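Local coordinates for protein D,D-dipeptidase/D,D-carboxypeptidase (Enterococcus faecalis, PDB 4MUQ) that acts as a zinc-dependent D,D-dipeptidase of vancomycin resistance that cleaves D-Ala-D-Ala and probably also has D,D-carboxypeptidase activity, at residues A[43-48]-A[68-73]; A[81-86]-A[98-103]. All coordinates share one frame; numbering follows the deposited sequence. Where two conformers were deposited one is given.

Contact 1: A[43-48]-A[68-73]; sequences PNILMK and IVPVSG
The two methyl ends of Ile45, in the conformer described, rest on the faces of successive peptide planes in segment 68-73. This is orthogonal strand packing in the Hedgehog/DD-peptidase fold: the axes of 45-48 and 68-72 lie at 89° and come within 7.8 Å. Ile45 CG2 stands over the Ser72-Gly73 peptide, 3.5 Å from Gly73 N with nearly all of that distance measured along the plane normal, and Ile45 CD1 stands almost straight above Val71 C at 3.4 Å. The two peptide planes are inclined to each other across the bulge, and Ile45 CD1 also meets the Pro70 ring, 3.9 Å from Pro70 CB. Val71 and Ser72 form this classic beta bulge opposite Asp115 in strand 113-118. Ile45 reaches the bulge because CG2 is anti to the backbone N and CG1 anti to the carbonyl carbon (chi1 -57°). Ser72 points away from this contact; its OG bonds to Arg75, and its side chain touches that of the zinc ligand Asp115. Gly73 O accepts a hydrogen bond from ND1 of His108, another zinc ligand, so the packed peptides adjoin the metal site. Met47, buried and touching Ile114, folds at both chi2 and chi3, and in the conformer described Met47 SD lies 3.6 Å from Gly73 CA.

Contact 2: A[81-86]-A[98-103]; sequences TAIYDG and KYVALP. With LY0 ((2R)-3-[(R)-[(1R)-1-aminoethyl](hydroxy)phosphoryl]-2-methylpropanoic acid), chain C; 2D8 ((2R)-3-[(R)-[(1S)-1-aminoethyl](hydroxy)phosphoryl]-2-methylpropanoic acid), chain D; EDO (1,2-ethanediol), chain E.
Tyr84 reaches from helix 77-91 across the chain that leaves helix 93-99, and the partners round its ring define the contact. With CG anti to the backbone N (chi1 -168°), the ring extends alongside Leu102; the two side chains point the same way, and Leu102 CD2 lies 3.8 Å from Tyr84 CZ. Val100 O sits at the ring edge near its plane, 3.6 Å from Tyr84 CE1, whereas Ala101 O and Pro103 CD approach obliquely. Ala101 O is hydrogen-bonded by Gln80 NE2, from the same helix as Tyr84. Val100 CG1 fills the angle between two helix side chains, 3.8 Å from Tyr84 CD1 and 3.9 Å from Ile83 CG2. One turn earlier, Thr81 and Pro103 cross at about a right angle, Pro103 CG lying 3.6 Å from Thr81 OG1, a hydroxyl oxygen already hydrogen-bonded with Leu77 O. Apolar packing therefore seats one side of the loop on the helix, while its backbone meets the inhibitor. Ala101 N donates to carboxylate oxygen O62 of the phosphinate, 2.9 Å away with an N-H...O angle of 162°, and the bond is the same for both diastereomers, LY0 and 2D8. N1 of LY0 comes 3.0 Å from Tyr99 O. Ser106, Arg75, Trp167 and Gln80 hold both forms, and 2D8 has an additional hydrogen bond with Asp115 OD2. Such a loop, backed by a helix and presenting a main-chain N-H to the inhibitor carboxylate, forms part of the substrate-analogue pocket of this M15B zinc D,D-peptidase.

In the fold
Both contacts belong to the zinc peptidase unit and follow in series, since strand 68-72 leads on to helix 77-91; their nearest atoms are about 6 Å apart and their centres 18 Å. Both are partly buried: four of seven touching residues are buried in contact 1, which joins two perpendicular strands, and two of seven in contact 2, which seats a loop on a helix farther from the chain centre. Contact 1 sets Ile45 methyls and the Met47 sulfur mainly against main-chain atoms; contact 2 packs a tyrosine ring and aliphatic side chains on one another and on carbonyls. Toward the active site, contact 1 meets the metal ligands and contact 2 the inhibitor. Arg75, bonded to both Ser72 and the inhibitor, connects the two regions.

Contact 1: A[43-48]-A[68-73]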
ATOM      1  N   PRO A  43      11.150   2.306 -17.934  1.00 16.01           N
ATOM      2  CA  PRO A  43      11.655   0.955 -17.651  1.00 18.89           C
ATOM      3  C   PRO A  43      12.348   0.810 -16.302  1.00 19.71           C
ATOM      4  O   PRO A  43      12.465  -0.307 -15.798  1.00 22.03           O
ATOM      5  CB  PRO A  43      12.674   0.715 -18.776  1.00 22.11           C
ATOM      6  CG  PRO A  43      13.049   2.089 -19.253  1.00 17.69           C
ATOM      7  CD  PRO A  43      11.782   2.880 -19.138  1.00 17.40           C
ATOM      8  N   ASN A  44      12.804   1.911 -15.721  1.00 16.32           N
ATOM      9  CA  ASN A  44      13.591   1.812 -14.501  1.00 21.39           C
ATOM     10  C   ASN A  44      12.755   2.001 -13.244  1.00 20.44           C
ATOM     11  O   ASN A  44      13.270   1.959 -12.129  1.00 23.90           O
ATOM     12  CB  ASN A  44      14.793   2.760 -14.561  1.00 29.81           C
ATOM     13  CG  ASN A  44      15.734   2.429 -15.716  1.00 36.64           C
ATOM     14  OD1 ASN A  44      16.228   1.308 -15.826  1.00 41.17           O
ATOM     15  ND2 ASN A  44      15.955   3.398 -16.598  1.00 42.75           N
ATOM     16  N   ILE A  45      11.457   2.207 -13.423  1.00 13.68           N
ATOM     17  CA  ILE A  45      10.555   2.284 -12.291  0.50 13.77           C
ATOM     18  C   ILE A  45       9.800   0.973 -12.161  1.00 16.35           C
ATOM     19  O   ILE A  45       8.903   0.679 -12.943  1.00 17.39           O
ATOM     20  CB  ILE A  45       9.592   3.460 -12.418  0.50 20.25           C
ATOM     21  CG1 ILE A  45      10.409   4.743 -12.553  0.50 20.37           C
ATOM     22  CG2 ILE A  45       8.632   3.507 -11.224  0.50 17.17           C
ATOM     23  CD1 ILE A  45       9.726   5.957 -12.040  0.50 26.22           C
ATOM     24  N   LEU A  46      10.184   0.173 -11.167  1.00 13.33           N
ATOM     25  CA  LEU A  46       9.583  -1.149 -10.990  1.00 13.33           C
ATOM     26  C   LEU A  46       8.502  -1.127  -9.936  1.00 11.23           C
ATOM     27  O   LEU A  46       8.525  -0.295  -9.032  1.00 10.76           O
ATOM     28  CB  LEU A  46      10.654  -2.151 -10.562  1.00 13.46           C
ATOM     29  CG  LEU A  46      11.939  -2.191 -11.380  1.00 14.52           C
ATOM     30  CD1 LEU A  46      12.890  -3.231 -10.803  1.00 17.12           C
ATOM     31  CD2 LEU A  46      11.629  -2.495 -12.842  1.00 20.03           C
ATOM     32  N   MET A  47       7.526  -2.029 -10.081  1.00 10.91           N
ATOM     33  CA  MET A  47       6.474  -2.243  -9.088  0.59 10.83           C
ATOM     34  C   MET A  47       6.150  -3.724  -9.071  1.00 11.82           C
ATOM     35  O   MET A  47       6.467  -4.440 -10.019  1.00 12.55           O
ATOM     36  CB  MET A  47       5.195  -1.485  -9.458  0.59 11.56           C
ATOM     37  CG  MET A  47       5.306   0.025  -9.428  0.59  9.99           C
ATOM     38  SD  MET A  47       5.606   0.684  -7.796  0.59 10.74           S
ATOM     39  CE  MET A  47       4.006   0.426  -7.022  0.59  9.74           C
ATOM     40  N   LYS A  48       5.487  -4.183  -8.015  1.00 12.19           N
ATOM     41  CA  LYS A  48       4.963  -5.542  -8.060  1.00 13.76           C
ATOM     42  C   LYS A  48       4.016  -5.657  -9.260  1.00 15.28           C
ATOM     43  O   LYS A  48       3.259  -4.712  -9.562  1.00 13.15           O
ATOM     44  CB  LYS A  48       4.230  -5.906  -6.766  1.00 14.67           C
ATOM     45  CG  LYS A  48       5.147  -6.120  -5.561  1.00 22.22           C
ATOM     46  CD  LYS A  48       4.429  -6.854  -4.437  1.00 38.38           C
ATOM     47  CE  LYS A  48       4.039  -8.269  -4.853  1.00 37.83           C
ATOM     48  NZ  LYS A  48       5.209  -9.202  -4.873  1.00 38.75           N
ATOM     49  N   ILE A  68       0.487  12.128 -16.400  1.00 24.72           N
ATOM     50  CA  ILE A  68       1.005  11.673 -15.115  1.00 21.92           C
ATOM     51  C   ILE A  68       2.187  10.759 -15.349  1.00 24.43           C
ATOM     52  O   ILE A  68       2.114   9.832 -16.156  1.00 37.22           O
ATOM     53  CB  ILE A  68      -0.048  10.905 -14.291  1.00 20.75           C
ATOM     54  CG1 ILE A  68      -1.205  11.832 -13.916  1.00 20.12           C
ATOM     55  CG2 ILE A  68       0.585  10.305 -13.031  1.00 25.32           C
ATOM     56  CD1 ILE A  68      -2.401  11.117 -13.302  1.00 25.72           C
ATOM     57  N   VAL A  69       3.281  11.026 -14.650  1.00 22.12           N
ATOM     58  CA  VAL A  69       4.446  10.166 -14.759  1.00 26.30           C
ATOM     59  C   VAL A  69       4.803   9.521 -13.424  1.00 25.09           C
ATOM     60  O   VAL A  69       4.651  10.133 -12.356  1.00 20.89           O
ATOM     61  CB  VAL A  69       5.658  10.921 -15.321  1.00 28.06           C
ATOM     62  CG1 VAL A  69       5.364  11.429 -16.730  1.00 30.35           C
ATOM     63  CG2 VAL A  69       6.030  12.061 -14.413  1.00 25.18           C
ATOM     64  N   PRO A  70       5.258   8.264 -13.483  1.00 20.81           N
ATOM     65  CA  PRO A  70       5.774   7.629 -12.275  1.00 16.62           C
ATOM     66  C   PRO A  70       7.152   8.206 -12.005  1.00 19.24           C
ATOM     67  O   PRO A  70       7.968   8.330 -12.921  1.00 28.14           O
ATOM     68  CB  PRO A  70       5.844   6.152 -12.660  1.00 18.94           C
ATOM     69  CG  PRO A  70       6.036   6.152 -14.133  1.00 21.68           C
ATOM     70  CD  PRO A  70       5.300   7.365 -14.651  1.00 26.25           C
ATOM     71  N   VAL A  71       7.378   8.614 -10.767  1.00 13.51           N
ATOM     72  CA  VAL A  71       8.612   9.264 -10.360  1.00 14.03           C
ATOM     73  C   VAL A  71       9.496   8.293  -9.585  1.00 13.61           C
ATOM     74  O   VAL A  71      10.715   8.281  -9.755  1.00 14.91           O
ATOM     75  CB  VAL A  71       8.325  10.532  -9.498  1.00 17.86           C
ATOM     76  CG1 VAL A  71       9.618  11.106  -8.920  1.00 21.34           C
ATOM     77  CG2 VAL A  71       7.595  11.583 -10.315  1.00 19.73           C
ATOM     78  N   SER A  72       8.881   7.478  -8.736  1.00 10.95           N
ATOM     79  CA  SER A  72       9.630   6.511  -7.945  1.00 12.68           C
ATOM     80  C   SER A  72       8.712   5.376  -7.564  1.00 10.48           C
ATOM     81  O   SER A  72       7.622   5.614  -7.044  1.00 12.05           O
ATOM     82  CB  SER A  72      10.172   7.168  -6.674  1.00 13.28           C
ATOM     83  OG  SER A  72      11.030   6.275  -5.987  1.00 15.29           O
ATOM     84  N   GLY A  73       9.148   4.147  -7.821  1.00 11.12           N
ATOM     85  CA  GLY A  73       8.400   2.956  -7.440  1.00 10.96           C
ATOM     86  C   GLY A  73       9.174   2.132  -6.435  1.00  9.24           C
ATOM     87  O   GLY A  73       9.443   2.596  -5.323  1.00 10.41           O
TER

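Contact 2: A[81-86]-A[98-103]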
ATOM      1  N   THR A  81      18.710   4.371   1.463  1.00  9.30           N
ATOM      2  CA  THR A  81      19.791   4.882   2.300  1.00  9.99           C
ATOM      3  C   THR A  81      20.434   6.106   1.652  1.00  9.88           C
ATOM      4  O   THR A  81      20.667   7.138   2.315  1.00 10.58           O
ATOM      5  CB  THR A  81      20.846   3.793   2.543  1.00  9.13           C
ATOM      6  OG1 THR A  81      20.208   2.655   3.154  1.00 10.22           O
ATOM      7  CG2 THR A  81      21.938   4.267   3.473  1.00 11.10           C
ATOM      8  N   ALA A  82      20.702   6.014   0.347  1.00  9.69           N
ATOM      9  CA  ALA A  82      21.274   7.151  -0.385  1.00 10.89           C
ATOM     10  C   ALA A  82      20.339   8.359  -0.364  1.00  9.93           C
ATOM     11  O   ALA A  82      20.792   9.499  -0.209  1.00 11.18           O
ATOM     12  CB  ALA A  82      21.604   6.753  -1.825  1.00 12.13           C
ATOM     13  N   ILE A  83      19.042   8.121  -0.514  1.00  9.03           N
ATOM     14  CA  ILE A  83      18.101   9.239  -0.514  1.00  8.42           C
ATOM     15  C   ILE A  83      18.099   9.895   0.859  1.00  9.94           C
ATOM     16  O   ILE A  83      18.168  11.121   0.964  1.00 10.81           O
ATOM     17  CB  ILE A  83      16.678   8.806  -0.903  1.00 10.45           C
ATOM     18  CG1 ILE A  83      16.636   8.417  -2.378  1.00 12.88           C
ATOM     19  CG2 ILE A  83      15.653   9.914  -0.597  1.00 10.98           C
ATOM     20  CD1 ILE A  83      15.387   7.629  -2.739  1.00 15.01           C
ATOM     21  N   TYR A  84      18.042   9.081   1.908  1.00  8.55           N
ATOM     22  CA  TYR A  84      17.998   9.602   3.273  1.00  8.88           C
ATOM     23  C   TYR A  84      19.264  10.408   3.575  1.00  9.39           C
ATOM     24  O   TYR A  84      19.193  11.559   4.020  1.00  8.99           O
ATOM     25  CB  TYR A  84      17.796   8.456   4.276  1.00  9.20           C
ATOM     26  CG  TYR A  84      17.461   8.928   5.667  1.00  9.89           C
ATOM     27  CD1 TYR A  84      16.143   8.991   6.093  1.00  9.50           C
ATOM     28  CD2 TYR A  84      18.460   9.301   6.564  1.00 11.23           C
ATOM     29  CE1 TYR A  84      15.818   9.427   7.371  1.00 12.19           C
ATOM     30  CE2 TYR A  84      18.146   9.757   7.836  1.00 12.88           C
ATOM     31  CZ  TYR A  84      16.822   9.798   8.233  1.00 14.52           C
ATOM     32  OH  TYR A  84      16.517  10.246   9.503  1.00 17.10           O
ATOM     33  N   ASP A  85      20.426   9.806   3.328  1.00  9.86           N
ATOM     34  CA  ASP A  85      21.685  10.483   3.625  1.00 10.85           C
ATOM     35  C   ASP A  85      21.899  11.716   2.753  1.00  9.60           C
ATOM     36  O   ASP A  85      22.420  12.723   3.217  1.00 10.18           O
ATOM     37  CB  ASP A  85      22.867   9.523   3.522  1.00 10.58           C
ATOM     38  CG  ASP A  85      22.881   8.511   4.633  1.00 15.04           C
ATOM     39  OD1 ASP A  85      22.365   8.813   5.731  1.00 20.61           O
ATOM     40  OD2 ASP A  85      23.397   7.397   4.408  1.00 13.24           O
ATOM     41  N   GLY A  86      21.470  11.644   1.496  1.00 10.33           N
ATOM     42  CA  GLY A  86      21.571  12.793   0.616  1.00  9.93           C
ATOM     43  C   GLY A  86      20.695  13.937   1.089  1.00  9.94           C
ATOM     44  O   GLY A  86      21.089  15.093   1.007  1.00 11.63           O
ATOM     45  N   LYS A  98      10.934  14.248   8.319  1.00 11.41           N
ATOM     46  CA  LYS A  98       9.530  14.444   7.965  1.00 10.68           C
ATOM     47  C   LYS A  98       9.146  13.945   6.576  1.00 10.32           C
ATOM     48  O   LYS A  98       7.978  13.624   6.326  1.00 13.15           O
ATOM     49  CB  LYS A  98       9.157  15.925   8.103  1.00 13.19           C
ATOM     50  CG  LYS A  98       9.190  16.443   9.541  1.00 14.67           C
ATOM     51  CD  LYS A  98       8.836  17.929   9.616  1.00 15.92           C
ATOM     52  CE  LYS A  98       8.657  18.387  11.058  1.00 25.99           C
ATOM     53  NZ  LYS A  98       7.382  17.858  11.619  1.00 40.34           N
ATOM     54  N   TYR A  99      10.106  13.890   5.668  1.00  9.92           N
ATOM     55  CA  TYR A  99       9.820  13.586   4.266  1.00 11.38           C
ATOM     56  C   TYR A  99      10.549  12.379   3.679  1.00 14.44           C
ATOM     57  O   TYR A  99      10.407  12.088   2.483  1.00 18.10           O
ATOM     58  CB  TYR A  99      10.099  14.817   3.394  1.00  9.79           C
ATOM     59  CG  TYR A  99       9.097  15.920   3.577  1.00  9.35           C
ATOM     60  CD1 TYR A  99       7.877  15.896   2.899  1.00 10.41           C
ATOM     61  CD2 TYR A  99       9.339  16.987   4.433  1.00 10.38           C
ATOM     62  CE1 TYR A  99       6.949  16.919   3.059  1.00 10.59           C
ATOM     63  CE2 TYR A  99       8.402  18.010   4.609  1.00 10.91           C
ATOM     64  CZ  TYR A  99       7.211  17.966   3.925  1.00 10.96           C
ATOM     65  OH  TYR A  99       6.295  18.973   4.099  1.00 12.05           O
ATOM     66  N   VAL A 100      11.382  11.709   4.469  1.00 10.57           N
ATOM     67  CA  VAL A 100      12.062  10.525   3.964  1.00 11.43           C
ATOM     68  C   VAL A 100      11.981   9.433   5.026  1.00  9.93           C
ATOM     69  O   VAL A 100      12.435   9.627   6.154  1.00 11.29           O
ATOM     70  CB  VAL A 100      13.545  10.787   3.620  1.00  9.87           C
ATOM     71  CG1 VAL A 100      14.113   9.561   2.942  1.00 12.06           C
ATOM     72  CG2 VAL A 100      13.702  12.019   2.709  1.00 11.52           C
ATOM     73  N   ALA A 101      11.418   8.274   4.682  1.00  9.16           N
ATOM     74  CA  ALA A 101      11.401   7.176   5.631  1.00  9.19           C
ATOM     75  C   ALA A 101      12.812   6.662   5.936  1.00  8.86           C
ATOM     76  O   ALA A 101      13.693   6.688   5.079  1.00  9.42           O
ATOM     77  CB  ALA A 101      10.536   6.034   5.111  1.00 11.25           C
ATOM     78  N   LEU A 102      13.022   6.220   7.160  1.00 10.25           N
ATOM     79  CA  LEU A 102      14.262   5.524   7.495  1.00  8.63           C
ATOM     80  C   LEU A 102      14.455   4.312   6.578  1.00 11.05           C
ATOM     81  O   LEU A 102      13.487   3.649   6.189  1.00 10.46           O
ATOM     82  CB  LEU A 102      14.218   5.047   8.941  1.00 10.89           C
ATOM     83  CG  LEU A 102      14.277   6.095  10.053  1.00 15.88           C
ATOM     84  CD1 LEU A 102      13.909   5.456  11.396  1.00 20.05           C
ATOM     85  CD2 LEU A 102      15.660   6.700  10.108  1.00 17.38           C
ATOM     86  N   PRO A 103      15.709   4.000   6.235  1.00  9.40           N
ATOM     87  CA  PRO A 103      15.965   2.756   5.522  1.00  8.19           C
ATOM     88  C   PRO A 103      15.361   1.574   6.287  1.00  8.87           C
ATOM     89  O   PRO A 103      15.483   1.489   7.517  1.00  9.79           O
ATOM     90  CB  PRO A 103      17.494   2.685   5.513  1.00 10.82           C
ATOM     91  CG  PRO A 103      17.904   4.112   5.497  1.00 13.86           C
ATOM     92  CD  PRO A 103      16.929   4.807   6.406  1.00 12.00           C
TER
HETATM   93  P   LY0 C 302       8.731   9.583  -0.379  0.50 38.18           P
HETATM   94  C1  LY0 C 302      11.226  10.401  -0.514  0.50 15.46           C
HETATM   95  N1  LY0 C 302       9.620  12.095  -0.362  0.50 13.59           N
HETATM   96  C2  LY0 C 302       9.866  10.862  -0.998  0.50 37.53           C
HETATM   97  C4  LY0 C 302       8.819   9.483   1.431  0.50 14.68           C
HETATM   98  C5  LY0 C 302       8.392   8.162   1.996  0.50  9.33           C
HETATM   99  C6  LY0 C 302       9.528   7.158   1.885  0.50  8.65           C
HETATM  100  C7  LY0 C 302       7.957   8.376   3.435  0.50  8.72           C
HETATM  101  O31 LY0 C 302       9.171   8.215  -0.949  0.50  9.88           O
HETATM  102  O32 LY0 C 302       7.293   9.846  -0.931  0.50  5.61           O
HETATM  103  O61 LY0 C 302       9.217   5.990   1.720  0.50 28.15           O
HETATM  104  O62 LY0 C 302      10.679   7.543   1.997  0.50  5.57           O
HETATM  105  C4  2D8 D 303       8.810   9.479   1.437  0.50 14.51           C
HETATM  106  C5  2D8 D 303       8.389   8.159   1.998  0.50 11.43           C
HETATM  107  C6  2D8 D 303       9.528   7.157   1.885  0.50 17.69           C
HETATM  108  C7  2D8 D 303       7.956   8.374   3.437  0.50 16.13           C
HETATM  109  N1  2D8 D 303       9.679  11.149  -2.281  0.50 16.78           N
HETATM  110  P   2D8 D 303       8.726   9.584  -0.373  0.50  5.77           P
HETATM  111  C1  2D8 D 303      11.214  10.430  -0.529  0.50 23.25           C
HETATM  112  C2  2D8 D 303       9.830  10.925  -0.901  0.50  9.95           C
HETATM  113  O31 2D8 D 303       9.188   8.225  -0.949  0.50 51.75           O
HETATM  114  O32 2D8 D 303       7.292   9.848  -0.934  0.50 42.59           O
HETATM  115  O61 2D8 D 303       9.217   5.989   1.721  0.50  5.05           O
HETATM  116  O62 2D8 D 303      10.679   7.543   1.997  0.50 27.78           O
HETATM  117  C1  EDO E 304       5.290  14.227  11.778  1.00 35.93           C
HETATM  118  O1  EDO E 304       6.615  14.452  12.275  1.00 71.60           O
HETATM  119  C2  EDO E 304       5.251  14.583  10.294  1.00 34.63           C
HETATM  120  O2  EDO E 304       5.294  16.003  10.062  1.00 22.68           O